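Local coordinates for uncharacterized metalloprotein (Deinococcus radiodurans, PDB 3GG7), which is of unestablished function but binds manganese and is probably a TatD-type metal-dependent hydrolase acting on ester bonds, at residues A[143-151]-A[164-173]; A[36-44]-A[70-81]. All coordinates share one frame; numbering follows the deposited sequence.

Both contacts belong to one TatD-type barrel, but they work at different depths. Interaction 1 joins two neighbouring strands of the barrel wall, with its centre about 7 Å from that of the chain, and carries His148, whose side chain lies about 4 Å from the bound manganese ion held by His7, His9, Glu86 and Asp196. Interaction 2 packs two short helices of an earlier part of the barrel, about 17 Å from the chain centre; the side chain of Thr36 lies about 13 Å from the manganese. The centres of the two contacts are about 23 Å apart and their nearest atoms about 10 Å, so they do not touch.

Interaction 1 of 2, residues A[143-151]-A[164-173]; sequences GTPILHWYS and GCWFSVGPTM
Pro145 O takes a short, nearly straight hydrogen bond from Trp166 N, 2.8 Å long with 168° at the hydrogen. The ladder continues through Leu147 N to Trp166 O, Ser168 N to Leu147 O, which lengthens to 3.2 Å, and Trp149 N to Ser168 O. Where the chains begin to part, one water donates to both Leu147 O and Ser168 O and accepts from Tyr150 N, linking the end of the ladder to the turn at Tyr150.

Apolar contacts follow the two faces. Leu147 and Phe167 lie side by side, Leu147 CD1 4.0 Å from Phe167 CE1, and the same methyl also touches Cys165 SG. Ala160, Leu157 and Ile161 of helix 154-162 pack on this face, as expected of a beta-alpha-beta crossover in a TIM barrel: the helix connects the two parallel strands and covers them from outside. Near the start of the strands, Thr144 CG2 meets the pyrrole part of Trp166, 3.5 Å from Trp166 CD1, while Thr144 OG1 bonds to Thr244 and the indole packs on helix 227-243.

Polar side chains meet on the face shared by Ile146, His148 and Ser168. Ser168 OG sits between its own backbone N and carbonyl carbon (chi1 57°), which brings it 3.5 Å from His148 CB. Ser168 OG and His148 ND1 each bond to a different carboxylate oxygen of Glu194. The shared carboxylate probably steadies the imidazole of His148, a predicted metal ligand stacked on His7.

Beyond the strands Trp149 meets Thr172 and Met173. The Thr172 side chain crosses the indole at about a right angle, Thr172 OG1 3.1 Å from Trp149 CZ2. Met173 CG lies 3.8 Å from Trp149 CD1, and Met173 SD makes an oblique Met-aromatic contact with the five-membered ring. Met173 CE rests 3.3 Å from Tyr150 O.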
# COMPACT_ATOMS: atom_id res chain seq x y z
N GLY A 143 -14.40 0.02 -1.06
CA GLY A 143 -13.71 -1.06 -1.73
C GLY A 143 -12.97 -1.96 -0.76
O GLY A 143 -13.43 -2.18 0.36
N THR A 144 -11.84 -2.50 -1.21
CA THR A 144 -11.06 -3.47 -0.43
C THR A 144 -9.84 -2.78 0.16
O THR A 144 -8.96 -2.34 -0.60
CB THR A 144 -10.59 -4.67 -1.29
OG1 THR A 144 -11.74 -5.29 -1.85
CG2 THR A 144 -9.78 -5.70 -0.43
N PRO A 145 -9.78 -2.64 1.49
CA PRO A 145 -8.69 -1.90 2.10
C PRO A 145 -7.50 -2.76 2.41
O PRO A 145 -7.61 -3.79 3.10
CB PRO A 145 -9.30 -1.37 3.40
CG PRO A 145 -10.41 -2.32 3.75
CD PRO A 145 -10.82 -3.02 2.47
N ILE A 146 -6.33 -2.37 1.92
CA ILE A 146 -5.10 -3.01 2.31
C ILE A 146 -4.35 -2.10 3.25
O ILE A 146 -4.02 -0.95 2.89
CB ILE A 146 -4.17 -3.24 1.09
CG1 ILE A 146 -4.90 -3.98 -0.03
CG2 ILE A 146 -2.94 -4.02 1.54
CD1 ILE A 146 -4.14 -3.91 -1.40
N LEU A 147 -4.05 -2.58 4.45
CA LEU A 147 -3.27 -1.80 5.36
C LEU A 147 -1.82 -2.07 5.08
O LEU A 147 -1.29 -3.16 5.29
CB LEU A 147 -3.65 -2.13 6.82
CG LEU A 147 -5.12 -1.85 7.10
CD1 LEU A 147 -5.37 -2.14 8.59
CD2 LEU A 147 -5.50 -0.43 6.79
N HIS A 148 -1.15 -1.04 4.57
CA HIS A 148 0.26 -1.14 4.20
C HIS A 148 1.14 -0.86 5.43
O HIS A 148 0.87 0.06 6.20
CB HIS A 148 0.54 -0.19 3.02
CG HIS A 148 1.61 0.81 3.27
ND1 HIS A 148 2.95 0.49 3.25
CD2 HIS A 148 1.54 2.15 3.51
CE1 HIS A 148 3.66 1.59 3.50
NE2 HIS A 148 2.83 2.59 3.66
N TRP A 149 2.13 -1.72 5.63
CA TRP A 149 3.08 -1.63 6.75
C TRP A 149 2.36 -1.34 8.08
O TRP A 149 2.66 -0.35 8.77
CB TRP A 149 4.13 -0.56 6.45
CG TRP A 149 5.37 -0.58 7.34
CD1 TRP A 149 5.55 -1.23 8.54
CD2 TRP A 149 6.60 0.11 7.08
NE1 TRP A 149 6.80 -0.97 9.03
CE2 TRP A 149 7.47 -0.15 8.16
CE3 TRP A 149 7.05 0.95 6.03
CZ2 TRP A 149 8.76 0.37 8.23
CZ3 TRP A 149 8.33 1.47 6.11
CH2 TRP A 149 9.17 1.18 7.20
N TYR A 150 1.42 -2.19 8.42
CA TYR A 150 0.67 -2.06 9.66
C TYR A 150 1.61 -2.16 10.87
O TYR A 150 2.41 -3.08 10.98
CB TYR A 150 -0.44 -3.10 9.72
CG TYR A 150 -1.25 -2.99 10.97
CD1 TYR A 150 -2.30 -2.10 11.06
CD2 TYR A 150 -0.88 -3.72 12.12
CE1 TYR A 150 -3.02 -1.95 12.27
CE2 TYR A 150 -1.58 -3.58 13.30
CZ TYR A 150 -2.64 -2.70 13.38
OH TYR A 150 -3.33 -2.55 14.56
N SER A 151 1.51 -1.18 11.78
CA SER A 151 2.40 -1.12 12.95
C SER A 151 1.64 -0.77 14.23
O SER A 151 2.24 -0.29 15.21
CB SER A 151 3.55 -0.14 12.72
OG SER A 151 3.12 1.21 12.71
N GLY A 164 -12.57 -6.73 7.31
CA GLY A 164 -12.25 -7.18 5.96
C GLY A 164 -10.98 -6.60 5.37
O GLY A 164 -10.81 -6.60 4.13
N CYS A 165 -10.08 -6.11 6.22
CA CYS A 165 -8.81 -5.57 5.72
C CYS A 165 -7.89 -6.67 5.27
O CYS A 165 -7.91 -7.80 5.81
CB CYS A 165 -8.08 -4.75 6.78
SG CYS A 165 -8.88 -3.20 7.22
N TRP A 166 -7.09 -6.34 4.26
CA TRP A 166 -5.91 -7.09 3.85
C TRP A 166 -4.67 -6.38 4.36
O TRP A 166 -4.78 -5.28 4.91
CB TRP A 166 -5.84 -7.23 2.33
CG TRP A 166 -6.95 -8.03 1.69
CD1 TRP A 166 -8.29 -7.90 1.88
CD2 TRP A 166 -6.78 -9.03 0.72
NE1 TRP A 166 -8.97 -8.79 1.09
CE2 TRP A 166 -8.06 -9.50 0.36
CE3 TRP A 166 -5.65 -9.60 0.11
CZ2 TRP A 166 -8.25 -10.51 -0.58
CZ3 TRP A 166 -5.85 -10.60 -0.83
CH2 TRP A 166 -7.14 -11.05 -1.14
N PHE A 167 -3.49 -6.97 4.18
CA PHE A 167 -2.25 -6.45 4.72
C PHE A 167 -1.13 -6.64 3.74
O PHE A 167 -0.97 -7.73 3.21
CB PHE A 167 -1.91 -7.16 6.05
CG PHE A 167 -3.04 -7.14 7.01
CD1 PHE A 167 -3.20 -6.06 7.89
CD2 PHE A 167 -4.02 -8.12 6.97
CE1 PHE A 167 -4.29 -6.00 8.73
CE2 PHE A 167 -5.12 -8.06 7.80
CZ PHE A 167 -5.25 -7.00 8.70
N SER A 168 -0.33 -5.59 3.51
CA SER A 168 0.90 -5.76 2.79
C SER A 168 2.05 -5.53 3.76
O SER A 168 2.10 -4.54 4.47
CB SER A 168 0.97 -4.85 1.53
OG SER A 168 0.81 -3.47 1.83
N VAL A 169 2.94 -6.51 3.80
CA VAL A 169 3.96 -6.56 4.83
C VAL A 169 5.32 -6.46 4.17
O VAL A 169 5.52 -6.98 3.05
CB VAL A 169 3.83 -7.85 5.71
CG1 VAL A 169 2.43 -7.96 6.30
CG2 VAL A 169 4.17 -9.10 4.93
N GLY A 170 6.23 -5.77 4.84
CA GLY A 170 7.53 -5.46 4.31
C GLY A 170 8.70 -6.01 5.09
O GLY A 170 8.51 -6.77 6.05
N PRO A 171 9.91 -5.64 4.70
CA PRO A 171 11.13 -6.17 5.32
C PRO A 171 11.24 -5.97 6.84
O PRO A 171 11.73 -6.86 7.54
CB PRO A 171 12.24 -5.41 4.61
CG PRO A 171 11.67 -5.13 3.24
CD PRO A 171 10.22 -4.82 3.51
N THR A 172 10.80 -4.82 7.34
CA THR A 172 10.96 -4.53 8.77
C THR A 172 10.02 -5.42 9.59
O THR A 172 10.41 -5.93 10.64
CB THR A 172 10.76 -3.04 9.12
OG1 THR A 172 9.41 -2.64 8.84
CG2 THR A 172 11.70 -2.16 8.33
N MET A 173 8.82 -5.65 9.09
CA MET A 173 7.83 -6.46 9.79
C MET A 173 8.24 -7.93 9.97
O MET A 173 7.96 -8.51 11.02
CB MET A 173 6.47 -6.38 9.09
CG MET A 173 5.81 -5.01 9.19
SD MET A 173 4.18 -4.93 8.43
CE MET A 173 3.19 -5.96 9.55
O HOH W 1 0.62 -4.52 6.88

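Interaction 2 of 2, residues A[36-44]-A[70-81]; sequences TPAAWRGTL and DLPWFDRYLPET. With SO4 (sulfate ion), chain C.
Trp40 and Tyr77 overlap obliquely, running opposite ways, with the Trp40 five-membered ring and the phenol ring tilted 33° to each other and Trp40 CD1 lying 3.4 Å from Tyr77 CG over one face of the phenol. Tyr77 CB in turn makes a CH-pi contact over the Trp40 five-membered ring. The pair joins two short helices, 40-44 and 72-77, that follow successive strands, 29-32 and 53-55, of the TIM barrel. Thr81 CB reaches the far end of the indole, 3.5 Å from Trp40 CH2.

Glu80 ties the indole to Arg41. Trp40 NE1 points at Glu80 OE1 within its own ring plane, 3.0 Å away, but meets the carboxylate from above. Arg41, bent at chi2 (-91°), lays its guanidinium almost coplanar with that carboxylate and grips it end-on: NH1 to OE1, NH2 to OE2, both on syn lone pairs. Glu80 OE1 thus accepts from two donors, and the two-point grip of Arg41 on both oxygens probably limits rotation of the carboxylate. An alanine in place of Trp40 would probably leave Tyr77 without cover on that face and Glu80 OE1 without its indole donor.

At the other end, Pro37 CB packs against the start of Phe74, at the edge of its ring, and the hydroxyl of Thr36 donates to Asp70, with Thr36 OG1 2.6 Å from Asp70 OD2, while accepting from Ala38 N in an ST turn. Asp70 also forms a salt bridge to Arg67.

A sulfate, probably from the crystallisation liquor, is clasped by Arg41, Arg76 and Tyr77: Arg76 NE and Tyr77 OH both donate to its O4, with Tyr77 OH 2.7 Å from sulfate O4.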
# COMPACT_ATOMS: atom_id res chain seq x y z
N THR A 36 0.37 12.43 -4.64
CA THR A 36 -0.64 13.46 -4.92
C THR A 36 -1.31 13.04 -6.23
O THR A 36 -0.63 12.50 -7.12
CB THR A 36 -0.04 14.90 -5.09
OG1 THR A 36 -0.98 15.70 -5.80
CG2 THR A 36 1.26 14.91 -5.86
N PRO A 37 -2.62 13.30 -6.36
CA PRO A 37 -3.26 12.91 -7.62
C PRO A 37 -2.72 13.68 -8.82
O PRO A 37 -2.88 13.21 -9.96
CB PRO A 37 -4.76 13.20 -7.36
CG PRO A 37 -4.76 14.18 -6.27
CD PRO A 37 -3.58 13.90 -5.40
N ALA A 38 -2.12 14.84 -8.58
CA ALA A 38 -1.49 15.59 -9.67
C ALA A 38 -0.35 14.83 -10.33
O ALA A 38 0.02 15.15 -11.46
CB ALA A 38 -0.99 16.95 -9.14
N ALA A 39 0.22 13.86 -9.62
CA ALA A 39 1.33 13.05 -10.14
C ALA A 39 0.87 11.95 -11.10
O ALA A 39 1.70 11.28 -11.70
CB ALA A 39 2.12 12.43 -8.98
N TRP A 40 -0.43 11.80 -11.29
CA TRP A 40 -0.97 10.65 -12.03
C TRP A 40 -0.38 10.50 -13.44
O TRP A 40 0.09 9.44 -13.81
CB TRP A 40 -2.52 10.75 -12.05
CG TRP A 40 -3.14 9.65 -12.81
CD1 TRP A 40 -3.79 9.75 -14.01
CD2 TRP A 40 -3.15 8.27 -12.47
NE1 TRP A 40 -4.23 8.52 -14.42
CE2 TRP A 40 -3.84 7.59 -13.49
CE3 TRP A 40 -2.64 7.54 -11.39
CZ2 TRP A 40 -4.01 6.21 -13.48
CZ3 TRP A 40 -2.86 6.16 -11.36
CH2 TRP A 40 -3.50 5.52 -12.40
N ARG A 41 -0.41 11.56 -14.24
CA ARG A 41 -0.03 11.39 -15.64
C ARG A 41 1.45 10.99 -15.73
O ARG A 41 1.82 10.10 -16.46
CB ARG A 41 -0.28 12.66 -16.44
CG ARG A 41 -1.71 12.87 -16.80
CD ARG A 41 -2.10 12.26 -18.13
NE ARG A 41 -3.55 12.38 -18.26
CZ ARG A 41 -4.43 11.42 -17.97
NH1 ARG A 41 -4.04 10.19 -17.67
NH2 ARG A 41 -5.72 11.68 -18.02
N GLY A 42 2.30 11.68 -14.95
CA GLY A 42 3.71 11.43 -15.00
C GLY A 42 4.08 10.04 -14.49
O GLY A 42 4.94 9.34 -15.04
N THR A 43 3.46 9.63 -13.40
CA THR A 43 3.76 8.33 -12.84
C THR A 43 3.14 7.20 -13.64
O THR A 43 3.80 6.19 -13.89
CB THR A 43 3.33 8.31 -11.38
OG1 THR A 43 4.04 9.35 -10.71
CG2 THR A 43 3.66 6.97 -10.75
N LEU A 44 1.91 7.38 -14.12
CA LEU A 44 1.30 6.40 -15.03
C LEU A 44 2.18 6.14 -16.27
O LEU A 44 2.21 5.04 -16.79
CB LEU A 44 -0.10 6.88 -15.48
CG LEU A 44 -0.87 5.99 -16.43
CD1 LEU A 44 -1.15 4.58 -15.86
CD2 LEU A 44 -2.18 6.71 -16.74
N ASP A 70 -4.33 20.26 -5.08
CA ASP A 70 -4.35 19.17 -6.06
C ASP A 70 -5.58 18.26 -5.92
O ASP A 70 -5.83 17.40 -6.79
CB ASP A 70 -3.12 18.27 -5.88
CG ASP A 70 -1.80 18.95 -6.22
OD1 ASP A 70 -1.75 20.08 -6.78
OD2 ASP A 70 -0.75 18.31 -5.89
N LEU A 71 -6.36 18.42 -4.85
CA LEU A 71 -7.48 17.49 -4.58
C LEU A 71 -8.42 17.21 -5.76
O LEU A 71 -8.76 16.06 -6.01
CB LEU A 71 -8.28 17.90 -3.34
CG LEU A 71 -9.31 16.87 -2.88
CD1 LEU A 71 -8.66 15.52 -2.54
CD2 LEU A 71 -10.03 17.43 -1.67
N PRO A 72 -8.82 18.24 -6.52
CA PRO A 72 -9.75 17.94 -7.63
C PRO A 72 -9.25 16.97 -8.71
O PRO A 72 -10.06 16.38 -9.43
CB PRO A 72 -10.01 19.32 -8.25
CG PRO A 72 -9.62 20.29 -7.22
CD PRO A 72 -8.57 19.68 -6.39
N TRP A 73 -7.93 16.78 -8.83
CA TRP A 73 -7.39 15.83 -9.78
C TRP A 73 -7.68 14.38 -9.35
O TRP A 73 -7.64 13.48 -10.17
CB TRP A 73 -5.90 16.09 -9.97
CG TRP A 73 -5.67 17.23 -10.95
CD1 TRP A 73 -5.52 17.09 -12.29
CD2 TRP A 73 -5.62 18.64 -10.69
NE1 TRP A 73 -5.35 18.32 -12.89
CE2 TRP A 73 -5.42 19.28 -11.92
CE3 TRP A 73 -5.74 19.42 -9.54
CZ2 TRP A 73 -5.32 20.67 -12.04
CZ3 TRP A 73 -5.65 20.81 -9.66
CH2 TRP A 73 -5.44 21.41 -10.91
N PHE A 74 -8.00 14.17 -8.08
CA PHE A 74 -8.33 12.83 -7.62
C PHE A 74 -9.58 12.33 -8.35
O PHE A 74 -9.54 11.29 -8.99
CB PHE A 74 -8.48 12.71 -6.09
CG PHE A 74 -8.65 11.31 -5.63
CD1 PHE A 74 -7.55 10.48 -5.47
CD2 PHE A 74 -9.91 10.78 -5.44
CE1 PHE A 74 -7.73 9.15 -5.09
CE2 PHE A 74 -10.07 9.47 -5.06
CZ PHE A 74 -9.00 8.67 -4.89
N ASP A 75 -10.69 13.06 -8.21
CA ASP A 75 -11.90 12.62 -8.90
C ASP A 75 -11.73 12.58 -10.41
O ASP A 75 -12.27 11.67 -11.07
CB ASP A 75 -13.13 13.44 -8.53
CG ASP A 75 -14.44 12.79 -9.02
OD1 ASP A 75 -14.83 11.72 -8.49
OD2 ASP A 75 -15.05 13.33 -9.97
N ARG A 76 -10.94 13.51 -10.97
CA ARG A 76 -10.69 13.57 -12.40
C ARG A 76 -10.16 12.24 -12.92
O ARG A 76 -10.59 11.76 -13.98
CB ARG A 76 -9.72 14.70 -12.77
CG ARG A 76 -9.41 14.85 -14.26
CD ARG A 76 -8.59 16.09 -14.52
NE ARG A 76 -8.20 16.27 -15.92
CZ ARG A 76 -8.96 16.84 -16.86
NH1 ARG A 76 -10.19 17.26 -16.57
NH2 ARG A 76 -8.50 16.96 -18.11
N TYR A 77 -9.18 11.68 -12.21
CA TYR A 77 -8.45 10.52 -12.71
C TYR A 77 -8.93 9.18 -12.19
O TYR A 77 -8.52 8.16 -12.73
CB TYR A 77 -6.98 10.66 -12.35
CG TYR A 77 -6.26 11.84 -12.98
CD1 TYR A 77 -6.47 12.22 -14.30
CD2 TYR A 77 -5.35 12.56 -12.25
CE1 TYR A 77 -5.75 13.29 -14.87
CE2 TYR A 77 -4.62 13.60 -12.78
CZ TYR A 77 -4.83 13.97 -14.10
OH TYR A 77 -4.07 15.00 -14.59
N LEU A 78 -9.82 9.17 -11.21
CA LEU A 78 -10.31 7.93 -10.63
C LEU A 78 -10.83 6.90 -11.64
O LEU A 78 -10.58 5.73 -11.47
CB LEU A 78 -11.34 8.23 -9.54
CG LEU A 78 -11.69 7.20 -8.48
CD1 LEU A 78 -10.45 6.51 -7.88
CD2 LEU A 78 -12.53 7.92 -7.43
N PRO A 79 -11.48 7.34 -12.74
CA PRO A 79 -11.94 6.34 -13.72
C PRO A 79 -10.83 5.57 -14.43
O PRO A 79 -11.09 4.51 -15.05
CB PRO A 79 -12.71 7.19 -14.73
CG PRO A 79 -13.17 8.35 -13.96
CD PRO A 79 -12.01 8.67 -13.04
N GLU A 80 -9.60 6.06 -14.36
CA GLU A 80 -8.48 5.44 -15.05
C GLU A 80 -7.75 4.31 -14.32
O GLU A 80 -6.78 3.75 -14.84
CB GLU A 80 -7.46 6.51 -15.43
CG GLU A 80 -8.07 7.54 -16.36
CD GLU A 80 -7.10 8.62 -16.76
OE1 GLU A 80 -5.88 8.33 -16.89
OE2 GLU A 80 -7.56 9.77 -16.94
N THR A 81 -8.17 3.99 -13.11
CA THR A 81 -7.45 2.97 -12.35
C THR A 81 -8.35 2.23 -11.38
O THR A 81 -9.30 2.81 -10.85
CB THR A 81 -6.22 3.56 -11.58
OG1 THR A 81 -5.52 2.50 -10.93
CG2 THR A 81 -6.63 4.61 -10.57
S SO4 C . -5.16 15.69 -18.11
O1 SO4 C . -6.09 14.57 -18.24
O2 SO4 C . -3.81 15.27 -18.50
O3 SO4 C . -5.58 16.79 -18.99
O4 SO4 C . -5.21 16.13 -16.71
O HOH W 2 -1.40 14.29 -13.77